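Long-range contact in cellulose binding protein (Clavibacter michiganensis, PDB 4JJO), which binds cellulose through a bacterial expansin module linked to plant cell-wall loosening, within a longer protein that is probably an endo-1,4-beta-glucanase: residues 8-13 against 76-81. Residues are numbered along the deposited sequence; the frame is centred on the assembly and turned at random.
Sequences THYSLG and HLDLSE
T8, H9 and Y10 pair in parallel with D78, L79 and S80. T8 N donates to L77 O (3.1 Å), L79 N donates to T8 O, and Y10 N donates to L79 O (2.9 Å); beyond these, E81 N makes a weak bond to Y10 O as the chain enters helix 81-87. A CA-H...O contact from H9 CA to L79 O (3.1 Å) supplements the N-H...O bonds. This pairing joins strands 3-10 and 76-80, neighbours in the six-stranded sheet of the double-psi beta-barrel domain, the N-terminal domain of expansins. Side-chain polar contacts gather on the side carrying T8 and D78. T8 OG1 accepts the N-H of H76 NE2, lying in the imidazole plane (3.0 Å), and donates to D78 OD1 (2.9 Å) from above the carboxylate plane; chi1 of 48° places OG1 between the backbone N and the carbonyl carbon, facing H76 and D78. D78 OD2 meets CB and CG of Y10, the two groups crossing obliquely with planes 22° apart, while Y10 CE2 comes to 3.3 Å from D78 O. H9, on the side it shares with L79, stacks its ring on F90, and a water links its ND1 (2.8 Å) to E81 OE2 at the start of the helix.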
# COMPACT_ATOMS: atom_id res chain seq x y z
N THR A 8 -15.37 8.84 -9.64
CA THR A 8 -14.92 9.87 -10.57
C THR A 8 -13.50 9.48 -10.95
O THR A 8 -13.04 8.41 -10.56
CB THR A 8 -14.95 11.27 -9.92
OG1 THR A 8 -14.32 11.22 -8.64
CG2 THR A 8 -16.38 11.76 -9.76
N HIS A 9 -12.80 10.32 -11.70
CA HIS A 9 -11.43 9.99 -12.08
C HIS A 9 -10.44 11.13 -11.87
O HIS A 9 -10.81 12.30 -11.88
CB HIS A 9 -11.38 9.51 -13.53
CG HIS A 9 -11.95 10.49 -14.52
ND1 HIS A 9 -11.23 11.57 -14.99
CD2 HIS A 9 -13.15 10.54 -15.13
CE1 HIS A 9 -11.98 12.24 -15.84
NE2 HIS A 9 -13.15 11.64 -15.95
N TYR A 10 -9.18 10.75 -11.68
CA TYR A 10 -8.09 11.70 -11.56
C TYR A 10 -6.81 11.04 -12.07
O TYR A 10 -6.84 9.88 -12.50
CB TYR A 10 -7.92 12.15 -10.11
CG TYR A 10 -7.03 11.24 -9.28
CD1 TYR A 10 -5.85 11.72 -8.72
CD2 TYR A 10 -7.38 9.92 -9.05
CE1 TYR A 10 -5.04 10.90 -7.96
CE2 TYR A 10 -6.58 9.10 -8.29
CZ TYR A 10 -5.41 9.59 -7.75
OH TYR A 10 -4.60 8.78 -6.99
N SER A 11 -5.70 11.76 -12.02
CA SER A 11 -4.44 11.20 -12.49
C SER A 11 -3.25 11.65 -11.64
O SER A 11 -3.13 12.82 -11.30
CB SER A 11 -4.19 11.59 -13.94
OG SER A 11 -3.19 10.77 -14.52
N LEU A 12 -2.38 10.69 -11.32
CA LEU A 12 -1.09 11.00 -10.72
C LEU A 12 -0.07 11.26 -11.82
O LEU A 12 1.08 11.63 -11.55
CB LEU A 12 -0.62 9.83 -9.86
CG LEU A 12 -1.41 9.59 -8.57
CD1 LEU A 12 -0.92 8.34 -7.87
CD2 LEU A 12 -1.32 10.80 -7.66
N GLY A 13 -0.50 11.08 -13.07
CA GLY A 13 0.37 11.24 -14.22
C GLY A 13 1.51 10.25 -14.22
O GLY A 13 1.37 9.11 -13.77
N HIS A 76 -17.26 6.54 -2.37
CA HIS A 76 -16.87 7.33 -3.53
C HIS A 76 -15.38 7.17 -3.81
O HIS A 76 -14.54 7.69 -3.09
CB HIS A 76 -17.21 8.81 -3.30
CG HIS A 76 -16.74 9.72 -4.39
ND1 HIS A 76 -16.94 11.08 -4.36
CD2 HIS A 76 -16.07 9.47 -5.54
CE1 HIS A 76 -16.42 11.63 -5.44
NE2 HIS A 76 -15.88 10.68 -6.18
N LEU A 77 -15.07 6.44 -4.88
CA LEU A 77 -13.69 6.23 -5.28
C LEU A 77 -13.24 7.26 -6.31
O LEU A 77 -14.02 7.68 -7.16
CB LEU A 77 -13.51 4.84 -5.90
CG LEU A 77 -13.80 3.59 -5.05
CD1 LEU A 77 -13.52 2.35 -5.89
CD2 LEU A 77 -12.96 3.58 -3.79
N ASP A 78 -11.98 7.66 -6.22
CA ASP A 78 -11.37 8.49 -7.24
C ASP A 78 -10.42 7.59 -8.03
O ASP A 78 -9.29 7.35 -7.62
CB ASP A 78 -10.61 9.66 -6.61
CG ASP A 78 -10.68 10.93 -7.45
OD1 ASP A 78 -11.42 10.94 -8.45
OD2 ASP A 78 -10.00 11.91 -7.09
N LEU A 79 -10.91 7.09 -9.16
CA LEU A 79 -10.17 6.11 -9.94
C LEU A 79 -9.15 6.77 -10.85
O LEU A 79 -9.32 7.92 -11.25
CB LEU A 79 -11.13 5.29 -10.81
CG LEU A 79 -12.09 4.34 -10.09
CD1 LEU A 79 -13.09 3.78 -11.09
CD2 LEU A 79 -11.33 3.22 -9.41
N SER A 80 -8.09 6.04 -11.18
CA SER A 80 -7.19 6.45 -12.23
C SER A 80 -8.01 6.58 -13.50
O SER A 80 -9.00 5.88 -13.68
CB SER A 80 -6.08 5.42 -12.44
OG SER A 80 -6.63 4.16 -12.80
N GLU A 81 -7.61 7.49 -14.38
CA GLU A 81 -8.29 7.65 -15.65
C GLU A 81 -8.41 6.31 -16.36
O GLU A 81 -9.44 6.01 -16.96
CB GLU A 81 -7.54 8.65 -16.54
CG GLU A 81 -7.61 10.09 -16.05
CD GLU A 81 -6.80 11.04 -16.91
OE1 GLU A 81 -5.90 10.57 -17.65
OE2 GLU A 81 -7.05 12.26 -16.85
O HOH W 1 -8.80 12.94 -14.55